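Local coordinates for protein sugar kinase (Agrobacterium tumefaciens, PDB 2RBC) that probably phosphorylates a carbohydrate substrate with ATP as phosphate donor, as a putative ribokinase-like member of the pfkB sugar kinase family, at residues Leu33-Ala38 against Val161-Arg166; Glu66-Ser71 against Ala274-His279. All coordinates share one frame; numbering follows the deposited sequence.

Contact 1 and contact 2 lie next to each other, their centres about 9 Å apart, and helix 68-78 joins them. The first turn of this helix presents one side to contact 1. There Ser70 OG pairs with Ala37 O at 2.7 Å, probably as a hydrogen bond, Ala69 N makes a weak one to Asp164 OD2 at 3.1 Å, and Ala69 CB packs 3.4 Å from Gly36 N. Another side, with Met68 and Ser71, meets Asp276 at the start of helix 274-287 in contact 2. The loops that follow two central strands thus hold the helix start that faces the putative active site, near which a glycerol is bound.

Contact 1: Leu33-Ala38 against Val161-Arg166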
loop_
_atom_site.group_PDB
_atom_site.type_symbol
_atom_site.label_atom_id
_atom_site.label_comp_id
_atom_site.label_asym_id
_atom_site.label_seq_id
_atom_site.Cartn_x
_atom_site.Cartn_y
_atom_site.Cartn_z
ATOM N N LEU A 33 6.335 2.010 -28.742
ATOM C CA LEU A 33 6.737 2.827 -27.610
ATOM C C LEU A 33 5.537 3.350 -26.866
ATOM O O LEU A 33 4.718 4.071 -27.424
ATOM C CB LEU A 33 7.546 4.042 -28.044
ATOM C CG LEU A 33 8.060 4.996 -26.942
ATOM C CD1 LEU A 33 8.996 4.283 -25.874
ATOM C CD2 LEU A 33 8.765 6.195 -27.560
ATOM N N CYS A 34 5.467 3.023 -25.590
ATOM C CA CYS A 34 4.441 3.588 -24.689
ATOM C C CYS A 34 5.120 4.573 -23.770
ATOM O O CYS A 34 6.217 4.334 -23.308
ATOM C CB CYS A 34 3.765 2.482 -23.898
ATOM S SG CYS A 34 2.993 1.281 -24.990
ATOM N N VAL A 35 4.474 5.705 -23.519
ATOM C CA VAL A 35 5.032 6.750 -22.671
ATOM C C VAL A 35 4.029 7.182 -21.609
ATOM O O VAL A 35 2.877 7.499 -21.936
ATOM C CB VAL A 35 5.379 7.992 -23.484
ATOM C CG1 VAL A 35 5.991 9.077 -22.591
ATOM C CG2 VAL A 35 6.305 7.616 -24.683
ATOM N N GLY A 36 4.473 7.168 -20.353
ATOM C CA GLY A 36 3.699 7.708 -19.238
ATOM C C GLY A 36 3.817 7.043 -17.884
ATOM O O GLY A 36 4.891 6.775 -17.397
ATOM N N ALA A 37 2.670 6.743 -17.294
ATOM C CA ALA A 37 2.585 6.232 -15.927
ATOM C C ALA A 37 3.142 4.837 -15.664
ATOM O O ALA A 37 2.924 3.912 -16.436
ATOM C CB ALA A 37 1.140 6.316 -15.456
ATOM N N ALA A 38 3.822 4.726 -14.521
ATOM C CA ALA A 38 4.439 3.508 -13.984
ATOM C C ALA A 38 4.272 3.594 -12.472
ATOM O O ALA A 38 4.967 4.398 -11.800
ATOM C CB ALA A 38 5.908 3.423 -14.365
ATOM N N VAL A 161 3.845 4.893 -31.649
ATOM C CA VAL A 161 4.009 5.376 -30.280
ATOM C C VAL A 161 2.635 5.626 -29.685
ATOM O O VAL A 161 1.673 5.955 -30.395
ATOM C CB VAL A 161 4.877 6.655 -30.171
ATOM C CG1 VAL A 161 6.213 6.451 -30.842
ATOM C CG2 VAL A 161 4.173 7.884 -30.710
ATOM N N LEU A 162 2.547 5.375 -28.386
ATOM C CA LEU A 162 1.334 5.616 -27.615
ATOM C C LEU A 162 1.702 6.408 -26.380
ATOM O O LEU A 162 2.658 6.055 -25.670
ATOM C CB LEU A 162 0.688 4.282 -27.222
ATOM C CG LEU A 162 -0.534 4.329 -26.303
ATOM C CD1 LEU A 162 -1.689 5.156 -26.859
ATOM C CD2 LEU A 162 -0.920 2.901 -25.868
ATOM N N VAL A 163 0.989 7.505 -26.107
ATOM C CA VAL A 163 1.332 8.333 -24.950
ATOM C C VAL A 163 0.080 8.556 -24.116
ATOM O O VAL A 163 -1.001 8.679 -24.672
ATOM C CB VAL A 163 1.975 9.722 -25.321
ATOM C CG1 VAL A 163 3.243 9.554 -26.310
ATOM C CG2 VAL A 163 0.922 10.711 -25.859
ATOM N N ASP A 164 0.255 8.579 -22.786
ATOM C CA ASP A 164 -0.808 8.980 -21.840
ATOM C C ASP A 164 -0.660 10.441 -21.392
ATOM O O ASP A 164 0.216 11.142 -21.872
ATOM C CB ASP A 164 -0.924 7.965 -20.675
ATOM C CG ASP A 164 0.183 8.043 -19.665
ATOM O OD1 ASP A 164 0.842 9.098 -19.571
ATOM O OD2 ASP A 164 0.418 7.020 -18.934
ATOM N N VAL A 165 -1.551 10.898 -20.510
ATOM C CA VAL A 165 -1.593 12.296 -20.100
ATOM C C VAL A 165 -0.681 12.591 -18.894
ATOM O O VAL A 165 -0.619 13.711 -18.443
ATOM C CB VAL A 165 -3.037 12.762 -19.764
ATOM C CG1 VAL A 165 -3.906 12.757 -21.029
ATOM C CG2 VAL A 165 -3.659 11.939 -18.589
ATOM N N ARG A 166 0.072 11.605 -18.429
ATOM C CA ARG A 166 0.808 11.741 -17.174
ATOM C C ARG A 166 2.118 12.536 -17.252
ATOM O O ARG A 166 2.496 13.176 -16.294
ATOM C CB ARG A 166 1.088 10.365 -16.558
ATOM C CG ARG A 166 1.910 10.429 -15.238
ATOM C CD ARG A 166 1.191 11.211 -14.119
ATOM N NE ARG A 166 0.073 10.395 -13.683
ATOM C CZ ARG A 166 -1.197 10.494 -14.092
ATOM N NH1 ARG A 166 -1.634 11.470 -14.898
ATOM N NH2 ARG A 166 -2.082 9.614 -13.633
HETATM O O HOH W 1 1.116 5.220 -23.074
#
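Leu33-Val35 and Val161-Val163 run side by side as parallel strands, their short axes only 12° apart. Leu162 is held through both its backbone N and its O, which face strand 33-35: the N donates to Leu33 O at 2.7 Å, and the O accepts from Val35 N at 2.8 Å. The ladder closes with Asp164 N on Val35 O at 3.0 Å. On one face Val163 CG1 sits alongside Val35 CB at 3.9 Å, both side chains pointing the same way, and Leu33 and Val161 pair likewise.

Beyond the last rung the carboxylate of Asp164 takes over. Standing between its own N and carbonyl carbon (chi1 74°), it reaches across Gly36, where OD1 comes 3.2 Å from Gly36 CA. Through its syn lone pair, OD2 accepts a nearly straight bond from Ala37 N at 2.8 Å. Its rotation is fixed from the other end by an Asx turn, in which Arg166 N reaches OD1 at 2.9 Å from above the carboxylate plane.

Outside this shell, helix 168-180 packs on Val161 and Val163, whereas Leu162 faces helix 68-78. Neighbouring parallel strands sandwiched between helices, with loops leaving their C-terminal ends, characterise the Rossmann-like core of pfkB kinases.

Contact 2: Glu66-Ser71 against Ala274-His279; sequences EGMASS and AGDIFH
The carboxylate of Asp276 turns one flat face to the first turn of helix 68-78, and the main chain of Met68, a selenomethionine, lies over that face. Met68 O stands almost directly above Asp276 CG at 3.6 Å, while Met68 CA is displaced toward the oxygens and approaches OD1 of Asp276 to 3.3 Å. The Met68 side chain continues past the OD1 end, its CB 3.5 Å from that oxygen, and then leads away from the contact. At the other end of the carboxylate, OD2 accepts a hydrogen bond from water 2.

That water ties the two segments together: it also accepts from Gly67 N at 3.1 Å and is hydrogen-bonded to Ser71 OG at 3.0 Å. On the same side of the carboxylate as Met68, toward its OD2 edge, the methylene groups meet, with Ser71 CB and Asp276 CB 3.5 Å apart. The acid reaches across to the helix because its CG is anti to its carbonyl carbon (chi1 -55°). One residue on, Ile277 brings CD1 to 3.9 Å from Ser71 O, adding an apolar contact with the helix backbone.

Gly67 occupies the N-cap position, and its O receives Ser71 N, closing the first turn of the helix. Farther out, Asp188 of strand 185-189 touches Met68, Asp276 and His279, and Arg313 borders Ser71. Asp276 closes the sequence AAGD at the start of helix 274-287, which corresponds to the GAGD signature of pfkB kinases; in ribokinase the aspartate of that signature acts as catalytic base. A glycerol, probably from the crystallisation liquor, lies near Gly67, and this meeting of two helix starts is consistent with the sugar-binding and phosphoryl-transfer site of the ribokinase fold.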
loop_
_atom_site.group_PDB
_atom_site.type_symbol
_atom_site.label_atom_id
_atom_site.label_comp_id
_atom_site.label_asym_id
_atom_site.label_seq_id
_atom_site.Cartn_x
_atom_site.Cartn_y
_atom_site.Cartn_z
ATOM N N GLU A 66 1.678 -1.095 -12.684
ATOM C CA GLU A 66 0.794 -0.783 -13.768
ATOM C C GLU A 66 0.669 0.735 -13.884
ATOM O O GLU A 66 1.622 1.437 -13.640
ATOM C CB GLU A 66 -0.532 -1.578 -13.593
ATOM C CG GLU A 66 -1.319 -1.287 -12.321
ATOM C CD GLU A 66 -2.507 -2.196 -12.157
ATOM O OE1 GLU A 66 -2.676 -3.130 -12.983
ATOM O OE2 GLU A 66 -3.314 -1.965 -11.236
ATOM N N GLY A 67 -0.473 1.270 -14.295
ATOM C CA GLY A 67 -0.537 2.671 -14.734
ATOM C C GLY A 67 -0.898 2.673 -16.207
ATOM O O GLY A 67 -0.754 1.671 -16.868
HETATM N N MSE A 68 -1.432 3.778 -16.717
HETATM C CA MSE A 68 -1.955 3.789 -18.069
HETATM C C MSE A 68 -0.943 3.318 -19.104
HETATM O O MSE A 68 -1.196 2.353 -19.793
HETATM C CB MSE A 68 -2.474 5.169 -18.421
HETATM C CG MSE A 68 -3.648 5.571 -17.543
HETATM SE SE MSE A 68 -4.130 7.443 -17.842
HETATM C CE MSE A 68 -2.583 8.359 -17.045
ATOM N N ALA A 69 0.200 3.990 -19.218
ATOM C CA ALA A 69 1.194 3.565 -20.226
ATOM C C ALA A 69 1.743 2.159 -19.993
ATOM O O ALA A 69 2.049 1.418 -20.943
ATOM C CB ALA A 69 2.357 4.547 -20.337
ATOM N N SER A 70 1.926 1.805 -18.733
ATOM C CA SER A 70 2.587 0.540 -18.384
ATOM C C SER A 70 1.682 -0.643 -18.772
ATOM O O SER A 70 2.143 -1.659 -19.273
ATOM C CB SER A 70 2.880 0.498 -16.882
ATOM O OG SER A 70 3.896 1.418 -16.582
ATOM N N SER A 71 0.398 -0.490 -18.492
ATOM C CA SER A 71 -0.583 -1.505 -18.798
ATOM C C SER A 71 -0.806 -1.630 -20.326
ATOM O O SER A 71 -1.034 -2.715 -20.843
ATOM C CB SER A 71 -1.904 -1.131 -18.101
ATOM O OG SER A 71 -1.807 -1.282 -16.679
ATOM N N ALA A 274 -8.905 -1.606 -18.157
ATOM C CA ALA A 274 -9.626 -2.056 -19.356
ATOM C C ALA A 274 -9.271 -1.150 -20.535
ATOM O O ALA A 274 -8.872 -1.612 -21.595
ATOM C CB ALA A 274 -11.144 -2.077 -19.105
ATOM N N GLY A 275 -9.357 0.154 -20.299
ATOM C CA GLY A 275 -9.010 1.187 -21.309
ATOM C C GLY A 275 -7.575 1.091 -21.761
ATOM O O GLY A 275 -7.272 1.232 -22.932
ATOM N N ASP A 276 -6.681 0.793 -20.833
ATOM C CA ASP A 276 -5.269 0.577 -21.166
ATOM C C ASP A 276 -5.026 -0.629 -22.071
ATOM O O ASP A 276 -4.214 -0.591 -23.009
ATOM C CB ASP A 276 -4.443 0.404 -19.897
ATOM C CG ASP A 276 -4.617 1.561 -18.922
ATOM O OD1 ASP A 276 -4.772 2.698 -19.413
ATOM O OD2 ASP A 276 -4.590 1.336 -17.689
ATOM N N ILE A 277 -5.717 -1.715 -21.787
ATOM C CA ILE A 277 -5.612 -2.874 -22.653
ATOM C C ILE A 277 -6.139 -2.500 -24.036
ATOM O O ILE A 277 -5.561 -2.910 -25.053
ATOM C CB ILE A 277 -6.336 -4.107 -22.047
ATOM C CG1 ILE A 277 -5.439 -4.869 -21.055
ATOM C CG2 ILE A 277 -6.782 -5.093 -23.161
ATOM C CD1 ILE A 277 -4.627 -4.037 -19.998
ATOM N N PHE A 278 -7.249 -1.760 -24.082
ATOM C CA PHE A 278 -7.799 -1.248 -25.339
ATOM C C PHE A 278 -6.752 -0.449 -26.100
ATOM O O PHE A 278 -6.511 -0.716 -27.254
ATOM C CB PHE A 278 -9.075 -0.384 -25.119
ATOM C CG PHE A 278 -9.802 0.040 -26.403
ATOM C CD1 PHE A 278 -9.277 1.027 -27.238
ATOM C CD2 PHE A 278 -11.039 -0.536 -26.755
ATOM C CE1 PHE A 278 -9.928 1.391 -28.412
ATOM C CE2 PHE A 278 -11.719 -0.167 -27.934
ATOM C CZ PHE A 278 -11.165 0.788 -28.761
ATOM N N HIS A 279 -6.136 0.527 -25.438
ATOM C CA HIS A 279 -5.192 1.436 -26.111
ATOM C C HIS A 279 -3.949 0.747 -26.654
ATOM O O HIS A 279 -3.495 1.032 -27.771
ATOM C CB HIS A 279 -4.781 2.558 -25.151
ATOM C CG HIS A 279 -5.937 3.381 -24.698
ATOM N ND1 HIS A 279 -6.062 3.833 -23.405
ATOM C CD2 HIS A 279 -7.053 3.786 -25.349
ATOM C CE1 HIS A 279 -7.219 4.475 -23.277
ATOM N NE2 HIS A 279 -7.834 4.469 -24.443
HETATM O O HOH W 2 -3.411 0.539 -14.937
#